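Local structure of alcohol dehydrogenase (Aeropyrum pernix, 1H2B) at residues B[40-45]-B[125-130]; B[147-152]-B[313-318]; B[187-192]-B[248-253]. The protein binds NAD and zinc and probably catalyses the NAD-dependent oxidation of alcohols at a zinc-containing active site. All coordinates share one frame; numbering follows the deposited sequence.

Contact 1 of 3, residues B[40-45]-B[125-130]; sequences GRFDVI and NLEFPG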
loop_
_atom_site.group_PDB
_atom_site.type_symbol
_atom_site.label_atom_id
_atom_site.label_comp_id
_atom_site.label_asym_id
_atom_site.label_seq_id
_atom_site.Cartn_x
_atom_site.Cartn_y
_atom_site.Cartn_z
ATOM N N GLY B 40 22.487 11.102 30.805
ATOM C CA GLY B 40 21.256 11.385 30.092
ATOM C C GLY B 40 20.884 10.304 29.105
ATOM O O GLY B 40 20.818 9.108 29.453
ATOM N N ARG B 41 20.669 10.724 27.856
ATOM C CA ARG B 41 20.247 9.801 26.812
ATOM C C ARG B 41 21.413 8.956 26.325
ATOM O O ARG B 41 21.204 7.920 25.671
ATOM C CB ARG B 41 19.634 10.540 25.622
ATOM C CG ARG B 41 20.702 11.241 24.760
ATOM C CD ARG B 41 20.173 12.271 23.773
ATOM N NE ARG B 41 18.958 11.830 23.088
ATOM C CZ ARG B 41 18.483 12.368 21.966
ATOM N NH1 ARG B 41 19.127 13.367 21.367
ATOM N NH2 ARG B 41 17.365 11.900 21.433
ATOM N N PHE B 42 22.639 9.381 26.656
ATOM C CA PHE B 42 23.801 8.579 26.324
ATOM C C PHE B 42 24.056 7.576 27.411
ATOM O O PHE B 42 24.935 7.754 28.266
ATOM C CB PHE B 42 25.009 9.491 26.067
ATOM C CG PHE B 42 24.790 10.395 24.904
ATOM C CD1 PHE B 42 24.462 11.734 25.114
ATOM C CD2 PHE B 42 24.880 9.899 23.604
ATOM C CE1 PHE B 42 24.220 12.576 23.991
ATOM C CE2 PHE B 42 24.633 10.713 22.500
ATOM C CZ PHE B 42 24.301 12.068 22.709
ATOM N N ASP B 43 23.271 6.503 27.387
ATOM C CA ASP B 43 23.293 5.563 28.494
ATOM C C ASP B 43 24.048 4.263 28.128
ATOM O O ASP B 43 24.010 3.277 28.867
ATOM C CB ASP B 43 21.873 5.276 28.968
ATOM C CG ASP B 43 20.971 4.768 27.861
ATOM O OD1 ASP B 43 21.487 4.461 26.752
ATOM O OD2 ASP B 43 19.738 4.676 28.015
ATOM N N VAL B 44 24.791 4.287 27.017
ATOM C CA VAL B 44 25.644 3.159 26.644
ATOM C C VAL B 44 26.970 3.662 26.117
ATOM O O VAL B 44 26.995 4.596 25.345
ATOM C CB VAL B 44 25.019 2.272 25.506
ATOM C CG1 VAL B 44 26.004 1.215 25.021
ATOM C CG2 VAL B 44 23.728 1.626 25.992
ATOM N N ILE B 45 28.062 3.073 26.589
ATOM C CA ILE B 45 29.360 3.287 25.926
ATOM C C ILE B 45 29.838 1.975 25.302
ATOM O O ILE B 45 29.819 0.910 25.929
ATOM C CB ILE B 45 30.421 3.871 26.901
ATOM C CG1 ILE B 45 29.994 5.272 27.321
ATOM C CG2 ILE B 45 31.821 3.900 26.208
ATOM C CD1 ILE B 45 30.766 5.808 28.533
ATOM N N ASN B 125 14.258 15.044 18.173
ATOM C CA ASN B 125 15.451 15.426 18.927
ATOM C C ASN B 125 16.663 14.608 18.514
ATOM O O ASN B 125 17.509 14.268 19.337
ATOM C CB ASN B 125 15.201 15.293 20.436
ATOM C CG ASN B 125 14.217 16.332 20.963
ATOM O OD1 ASN B 125 14.336 17.535 20.682
ATOM N ND2 ASN B 125 13.229 15.867 21.732
ATOM N N LEU B 126 16.733 14.307 17.226
ATOM C CA LEU B 126 17.743 13.399 16.682
ATOM C C LEU B 126 19.169 13.938 16.815
ATOM O O LEU B 126 19.459 15.083 16.474
ATOM C CB LEU B 126 17.446 13.180 15.186
ATOM C CG LEU B 126 18.200 12.064 14.475
ATOM C CD1 LEU B 126 18.768 11.078 15.412
ATOM C CD2 LEU B 126 17.144 11.368 13.679
ATOM N N GLU B 127 20.057 13.076 17.304
ATOM C CA GLU B 127 21.510 13.324 17.302
ATOM C C GLU B 127 22.132 12.158 16.532
ATOM O O GLU B 127 21.507 11.099 16.436
ATOM C CB GLU B 127 21.984 13.327 18.751
ATOM C CG GLU B 127 21.360 14.485 19.529
ATOM C CD GLU B 127 22.065 14.808 20.835
ATOM O OE1 GLU B 127 21.576 14.360 21.900
ATOM O OE2 GLU B 127 23.094 15.515 20.798
ATOM N N PHE B 128 23.294 12.373 15.927
ATOM C CA PHE B 128 23.805 11.391 14.980
ATOM C C PHE B 128 25.305 11.329 15.180
ATOM O O PHE B 128 26.058 12.165 14.609
ATOM C CB PHE B 128 23.398 11.847 13.558
ATOM C CG PHE B 128 23.411 10.767 12.487
ATOM C CD1 PHE B 128 22.232 10.413 11.832
ATOM C CD2 PHE B 128 24.598 10.222 12.035
ATOM C CE1 PHE B 128 22.239 9.450 10.816
ATOM C CE2 PHE B 128 24.626 9.273 11.004
ATOM C CZ PHE B 128 23.428 8.880 10.395
ATOM N N PRO B 129 25.795 10.384 16.003
ATOM C CA PRO B 129 27.240 10.217 16.193
ATOM C C PRO B 129 28.023 10.163 14.860
ATOM O O PRO B 129 27.687 9.453 13.906
ATOM C CB PRO B 129 27.344 8.907 16.944
ATOM C CG PRO B 129 26.063 8.940 17.834
ATOM C CD PRO B 129 25.023 9.456 16.855
ATOM N N GLY B 130 29.055 10.999 14.793
ATOM C CA GLY B 130 29.836 11.061 13.576
ATOM C C GLY B 130 29.384 12.118 12.600
ATOM O O GLY B 130 30.166 12.489 11.727
#
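In the GroES-like domain of this zinc-containing dehydrogenase, Arg-41 reaches from the turn ahead of strand 44-52 to Asn-125 and Glu-127, in the loop that follows the second, non-active-site zinc site. The two backbones stay well apart, with 10.2 Å between Arg-41 CA and Glu-127 CA, so the arginine side chain does the bridging. Its NH1 serves two acceptors lying at the guanidinium edge, close to its plane. One is the carbonyl of Asn-125, met almost head-on: NH1 donates to Asn-125 O at 2.7 Å, with a C=O...N angle of 172°. The other is the carboxylate of Glu-127, where NH1 of Arg-41 makes a salt bridge to OE1 at 2.7 Å, using the anti lone pair of that oxygen. Guanidinium and carboxylate are nearly coplanar, 27° apart. NH2 of Arg-41 adds a weak bond to the same Asn-125 O at 3.2 Å, so NH1 and NH2 both hold that carbonyl, while NH1 alone also holds the acid. A bend at chi3 (-42°) in the otherwise extended arginine chain brings its end round to these acceptors. The side-chain amide of Asn-125 turns the other way: its ND2 donates to Asp-109, a ligand of that zinc, so the residue that offers its backbone O to Arg-41 belongs to the metal's second shell. Arg-41 CG lies over one face of the Phe-42 ring, toward its rim; the ring also makes a cation-pi pair with Arg-142. The Phe-42 ring meets the glutamate obliquely, its CZ 3.7 Å from Glu-127 OE1.

Contact 2 of 3, residues B[147-152]-B[313-318]; sequences SVIKLP and VELHEL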
loop_
_atom_site.group_PDB
_atom_site.type_symbol
_atom_site.label_atom_id
_atom_site.label_comp_id
_atom_site.label_asym_id
_atom_site.label_seq_id
_atom_site.Cartn_x
_atom_site.Cartn_y
_atom_site.Cartn_z
ATOM N N SER B 147 19.637 2.584 20.265
ATOM C CA SER B 147 20.345 2.444 18.986
ATOM C C SER B 147 21.013 1.091 18.879
ATOM O O SER B 147 21.602 0.754 17.866
ATOM C CB SER B 147 21.445 3.541 18.873
ATOM O OG SER B 147 20.899 4.824 19.083
ATOM N N VAL B 148 20.995 0.318 19.977
ATOM C CA VAL B 148 21.745 -0.923 20.006
ATOM C C VAL B 148 20.961 -2.136 19.504
ATOM O O VAL B 148 19.807 -2.350 19.906
ATOM C CB VAL B 148 22.199 -1.224 21.465
ATOM C CG1 VAL B 148 22.898 -2.588 21.586
ATOM C CG2 VAL B 148 23.156 -0.159 21.911
ATOM N N ILE B 149 21.614 -2.931 18.669
ATOM C CA ILE B 149 21.117 -4.269 18.326
ATOM C C ILE B 149 22.179 -5.263 18.746
ATOM O O ILE B 149 23.327 -5.195 18.305
ATOM C CB ILE B 149 20.807 -4.382 16.833
ATOM C CG1 ILE B 149 19.561 -3.567 16.549
ATOM C CG2 ILE B 149 20.586 -5.886 16.471
ATOM C CD1 ILE B 149 19.254 -3.544 15.077
ATOM N N LYS B 150 21.780 -6.193 19.618
ATOM C CA LYS B 150 22.675 -7.242 20.071
ATOM C C LYS B 150 22.882 -8.311 19.010
ATOM O O LYS B 150 21.930 -8.759 18.352
ATOM C CB LYS B 150 22.073 -7.896 21.324
ATOM C CG LYS B 150 22.226 -7.076 22.511
ATOM C CD LYS B 150 21.580 -7.743 23.732
ATOM C CE LYS B 150 22.386 -8.907 24.221
ATOM N NZ LYS B 150 21.630 -9.536 25.371
ATOM N N LEU B 151 24.147 -8.701 18.825
ATOM C CA LEU B 151 24.516 -9.743 17.909
ATOM C C LEU B 151 24.743 -11.017 18.698
ATOM O O LEU B 151 24.817 -10.996 19.947
ATOM C CB LEU B 151 25.779 -9.317 17.167
ATOM C CG LEU B 151 25.469 -8.099 16.291
ATOM C CD1 LEU B 151 26.712 -7.517 15.784
ATOM C CD2 LEU B 151 24.591 -8.549 15.131
ATOM N N PRO B 152 24.799 -12.147 18.005
ATOM C CA PRO B 152 25.007 -13.416 18.728
ATOM C C PRO B 152 26.289 -13.346 19.543
ATOM O O PRO B 152 27.320 -12.869 19.064
ATOM C CB PRO B 152 25.117 -14.434 17.596
ATOM C CG PRO B 152 24.255 -13.829 16.501
ATOM C CD PRO B 152 24.649 -12.359 16.558
ATOM N N VAL B 313 13.744 -1.017 12.939
ATOM C CA VAL B 313 13.225 -2.314 12.484
ATOM C C VAL B 313 13.931 -2.768 11.198
ATOM O O VAL B 313 14.288 -3.943 11.044
ATOM C CB VAL B 313 11.690 -2.292 12.356
ATOM C CG1 VAL B 313 11.166 -3.491 11.569
ATOM C CG2 VAL B 313 11.071 -2.229 13.777
ATOM N N GLU B 314 14.152 -1.831 10.292
ATOM C CA GLU B 314 14.873 -2.137 9.044
ATOM C C GLU B 314 16.308 -2.614 9.331
ATOM O O GLU B 314 16.779 -3.552 8.694
ATOM C CB GLU B 314 14.890 -0.898 8.139
ATOM C CG GLU B 314 13.503 -0.710 7.529
ATOM C CD GLU B 314 13.274 0.647 6.863
ATOM O OE1 GLU B 314 13.985 1.629 7.176
ATOM O OE2 GLU B 314 12.342 0.702 6.024
ATOM N N LEU B 315 17.003 -2.005 10.308
ATOM C CA LEU B 315 18.352 -2.490 10.639
ATOM C C LEU B 315 18.244 -3.925 11.187
ATOM O O LEU B 315 19.060 -4.782 10.824
ATOM C CB LEU B 315 19.044 -1.588 11.683
ATOM C CG LEU B 315 20.479 -2.015 12.002
ATOM C CD1 LEU B 315 21.430 -2.129 10.806
ATOM C CD2 LEU B 315 20.944 -1.023 13.087
ATOM N N HIS B 316 17.228 -4.171 12.007
ATOM C CA HIS B 316 17.051 -5.522 12.527
ATOM C C HIS B 316 16.815 -6.534 11.418
ATOM O O HIS B 316 17.407 -7.615 11.429
ATOM C CB HIS B 316 15.860 -5.521 13.494
ATOM C CG HIS B 316 15.760 -6.777 14.280
ATOM N ND1 HIS B 316 16.445 -6.973 15.460
ATOM C CD2 HIS B 316 15.120 -7.931 14.012
ATOM C CE1 HIS B 316 16.201 -8.196 15.900
ATOM N NE2 HIS B 316 15.400 -8.796 15.036
ATOM N N GLU B 317 15.930 -6.211 10.460
ATOM C CA GLU B 317 15.719 -7.096 9.317
ATOM C C GLU B 317 16.988 -7.345 8.508
ATOM O O GLU B 317 17.266 -8.448 8.065
ATOM C CB GLU B 317 14.663 -6.495 8.388
ATOM C CG GLU B 317 13.291 -6.488 9.086
ATOM C CD GLU B 317 12.209 -5.740 8.349
ATOM O OE1 GLU B 317 12.433 -5.265 7.222
ATOM O OE2 GLU B 317 11.102 -5.628 8.904
ATOM N N LEU B 318 17.767 -6.285 8.273
ATOM C CA LEU B 318 18.977 -6.439 7.515
ATOM C C LEU B 318 20.012 -7.305 8.245
ATOM O O LEU B 318 20.655 -8.135 7.619
ATOM C CB LEU B 318 19.529 -5.025 7.151
ATOM C CG LEU B 318 20.888 -5.084 6.474
ATOM C CD1 LEU B 318 20.898 -5.696 5.058
ATOM C CD2 LEU B 318 21.426 -3.654 6.457
#
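Strand 148-150 passes beside helix 312-323 with Ile-149 and His-316 as the closest backbone pair, their CA atoms 7.2 Å apart. Ile-149 points at the helix, and its CD1 fits against Leu-315 and the backbone beside it. With CG1 anti to the carbonyl carbon (chi1 -72°) and the chain extended beyond, the delta methyl is carried forward to the helix surface. There CD1 of Ile-149 lies 3.6 Å from both CG and CD2 of Leu-315, touching one branch of the leucine and its fork. The same methyl sits 3.7 Å from the backbone N of His-316, and 4.2 Å from His-316 CB. The imidazole stands obliquely near Ile-149 CG2, on the more exposed flank, where His-316 also packs on Leu-113 of a neighbouring subunit. Leu-315 goes on to Ile-171 of helix 166-181, while Ile-149 also rests on Ile-102 and Tyr-312. Strand 148-150, which pairs with strand 100-103 in the catalytic domain's sheet, is thus packed against helix 312-323, which comes after strand 303-306 in the chain. No hydrogen bond crosses between the two segments, so their hold on each other comes from close van der Waals fit and burial of apolar surface.

Contact 3 of 3, residues B[187-192]-B[248-253]; sequences GAYVAI and ELTRGR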
loop_
_atom_site.group_PDB
_atom_site.type_symbol
_atom_site.label_atom_id
_atom_site.label_comp_id
_atom_site.label_asym_id
_atom_site.label_seq_id
_atom_site.Cartn_x
_atom_site.Cartn_y
_atom_site.Cartn_z
ATOM N N GLY B 187 10.363 -9.470 -14.807
ATOM C CA GLY B 187 10.420 -8.806 -16.100
ATOM C C GLY B 187 10.678 -7.291 -15.992
ATOM O O GLY B 187 11.057 -6.656 -17.002
ATOM N N ALA B 188 10.510 -6.740 -14.789
ATOM C CA ALA B 188 10.831 -5.314 -14.565
ATOM C C ALA B 188 12.340 -5.215 -14.539
ATOM O O ALA B 188 13.038 -6.163 -14.130
ATOM C CB ALA B 188 10.297 -4.869 -13.224
ATOM N N TYR B 189 12.829 -4.022 -14.879
ATOM C CA TYR B 189 14.255 -3.757 -14.785
ATOM C C TYR B 189 14.506 -2.718 -13.711
ATOM O O TYR B 189 13.777 -1.750 -13.555
ATOM C CB TYR B 189 14.783 -3.112 -16.066
ATOM C CG TYR B 189 14.740 -4.013 -17.292
ATOM C CD1 TYR B 189 13.611 -4.025 -18.125
ATOM C CD2 TYR B 189 15.826 -4.827 -17.585
ATOM C CE1 TYR B 189 13.591 -4.844 -19.237
ATOM C CE2 TYR B 189 15.809 -5.661 -18.686
ATOM C CZ TYR B 189 14.695 -5.650 -19.498
ATOM O OH TYR B 189 14.694 -6.488 -20.638
ATOM N N VAL B 190 15.593 -2.928 -12.998
ATOM C CA VAL B 190 16.076 -1.933 -12.014
ATOM C C VAL B 190 17.515 -1.598 -12.369
ATOM O O VAL B 190 18.330 -2.489 -12.540
ATOM C CB VAL B 190 15.892 -2.407 -10.555
ATOM C CG1 VAL B 190 16.519 -3.780 -10.275
ATOM C CG2 VAL B 190 16.429 -1.362 -9.562
ATOM N N ALA B 191 17.810 -0.301 -12.496
ATOM C CA ALA B 191 19.203 0.159 -12.666
ATOM C C ALA B 191 19.716 0.578 -11.303
ATOM O O ALA B 191 19.122 1.443 -10.633
ATOM C CB ALA B 191 19.272 1.353 -13.575
ATOM N N ILE B 192 20.801 -0.051 -10.871
ATOM C CA ILE B 192 21.429 0.302 -9.600
ATOM C C ILE B 192 22.696 1.030 -10.009
ATOM O O ILE B 192 23.555 0.452 -10.697
ATOM C CB ILE B 192 21.637 -0.991 -8.688
ATOM C CG1 ILE B 192 22.212 -0.632 -7.315
ATOM C CG2 ILE B 192 22.424 -2.133 -9.418
ATOM C CD1 ILE B 192 23.664 -0.210 -7.330
ATOM N N GLU B 248 19.065 0.446 -24.886
ATOM C CA GLU B 248 19.238 -0.805 -25.655
ATOM C C GLU B 248 18.904 -2.069 -24.846
ATOM O O GLU B 248 18.224 -2.956 -25.355
ATOM C CB GLU B 248 20.647 -0.854 -26.263
ATOM C CG GLU B 248 20.839 0.137 -27.410
ATOM C CD GLU B 248 22.275 0.181 -27.945
ATOM O OE1 GLU B 248 23.051 -0.771 -27.673
ATOM O OE2 GLU B 248 22.638 1.170 -28.639
ATOM N N LEU B 249 19.340 -2.148 -23.586
ATOM C CA LEU B 249 19.042 -3.314 -22.764
ATOM C C LEU B 249 17.554 -3.512 -22.530
ATOM O O LEU B 249 17.079 -4.644 -22.349
ATOM C CB LEU B 249 19.723 -3.229 -21.402
ATOM C CG LEU B 249 21.237 -3.446 -21.470
ATOM C CD1 LEU B 249 21.881 -3.019 -20.203
ATOM C CD2 LEU B 249 21.506 -4.944 -21.706
ATOM N N THR B 250 16.821 -2.399 -22.515
ATOM C CA THR B 250 15.419 -2.465 -22.175
ATOM C C THR B 250 14.543 -2.287 -23.380
ATOM O O THR B 250 13.341 -2.032 -23.229
ATOM C CB THR B 250 15.074 -1.390 -21.118
ATOM O OG1 THR B 250 15.426 -0.101 -21.639
ATOM C CG2 THR B 250 15.872 -1.572 -19.830
ATOM N N ARG B 251 15.129 -2.382 -24.579
ATOM C CA ARG B 251 14.393 -2.285 -25.842
ATOM C C ARG B 251 13.585 -0.982 -25.931
ATOM O O ARG B 251 12.459 -0.944 -26.461
ATOM C CB ARG B 251 13.508 -3.528 -26.073
ATOM C CG ARG B 251 14.301 -4.810 -26.200
ATOM C CD ARG B 251 13.437 -6.062 -26.366
ATOM N NE ARG B 251 14.132 -7.089 -27.145
ATOM C CZ ARG B 251 14.909 -8.045 -26.629
ATOM N NH1 ARG B 251 15.109 -8.126 -25.314
ATOM N NH2 ARG B 251 15.490 -8.925 -27.438
ATOM N N GLY B 252 14.182 0.073 -25.374
ATOM C CA GLY B 252 13.697 1.441 -25.459
ATOM C C GLY B 252 12.647 1.778 -24.422
ATOM O O GLY B 252 12.092 2.895 -24.448
ATOM N N ARG B 253 12.350 0.832 -23.540
ATOM C CA ARG B 253 11.329 1.054 -22.538
ATOM C C ARG B 253 11.872 1.776 -21.287
ATOM O O ARG B 253 11.067 2.296 -20.500
ATOM C CB ARG B 253 10.732 -0.273 -22.134
ATOM C CG ARG B 253 10.060 -0.959 -23.341
ATOM C CD ARG B 253 8.962 -1.936 -22.994
ATOM N NE ARG B 253 7.673 -1.254 -22.914
ATOM C CZ ARG B 253 6.890 -1.232 -21.836
ATOM N NH1 ARG B 253 7.249 -1.869 -20.722
ATOM N NH2 ARG B 253 5.740 -0.569 -21.877
#
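Tyr-189 has CG anti to its carbonyl carbon (chi1 -67°) and its ring plane turned across the plane of CA, CB and CG (chi2 90°), which presents a flat face to Thr-250; the threonine in turn has CG2 anti to its own carbonyl carbon, aiming that methyl at the ring. This is strand-to-helix-end packing in the Rossmann fold: Tyr-189 opens strand 189-193, central in the parallel sheet, and Thr-250 comes just after helix 242-249. CG2 of Thr-250 sits over the middle of the ring in a CH-pi contact, 3.8 Å from the Tyr-189 centroid and 14° off the ring normal. Its shortest approaches, 3.7 Å from Thr-250 CG2 to Tyr-189 CG and to CD1, lie on the inner half of the ring. Replacing Tyr-189 with an alanine would remove that ring, and the threonine methyl would probably be left facing a gap between strand and helix end. The other branch of Thr-250 turns back to its own helix, where OG1 bonds to Val-246 O, which pins the rotation of the side chain and keeps the methyl over the ring. A Schellman motif ends the helix here, with Arg-251 at positive phi as the C-prime residue, its N bonded to Glu-248 O and Gly-252 N to Met-247 O. The turn from Thr-250 to Arg-253 is type I', and Arg-253 reaches out to a salt bridge with Glu-124 of a neighbouring subunit. Farther along the tyrosine, the phenol end approaches the last helical residue, with OH of Tyr-189 3.5 Å from Leu-249 O.

In the fold
Contacts 1 and 2 both reach the mixed sheet of the catalytic domain, with centres about 17 Å apart, whereas contact 3 lies in the Rossmann half, about 43 Å from contact 1, centre to centre, and across the chain's centre from it. Contact 2 is the buried one, mostly apolar and with no hydrogen bond across its segments, holding helix 312-323 against strand 148-150. Contacts 1 and 3 are partly buried but differ in chemistry: the first rests on a charged pair and a backbone carbonyl near a zinc site, the third on a methyl over an aromatic face at a helix end. Contacts 2 and 3 also lie near subunit boundaries, while no other chain touches contact 1.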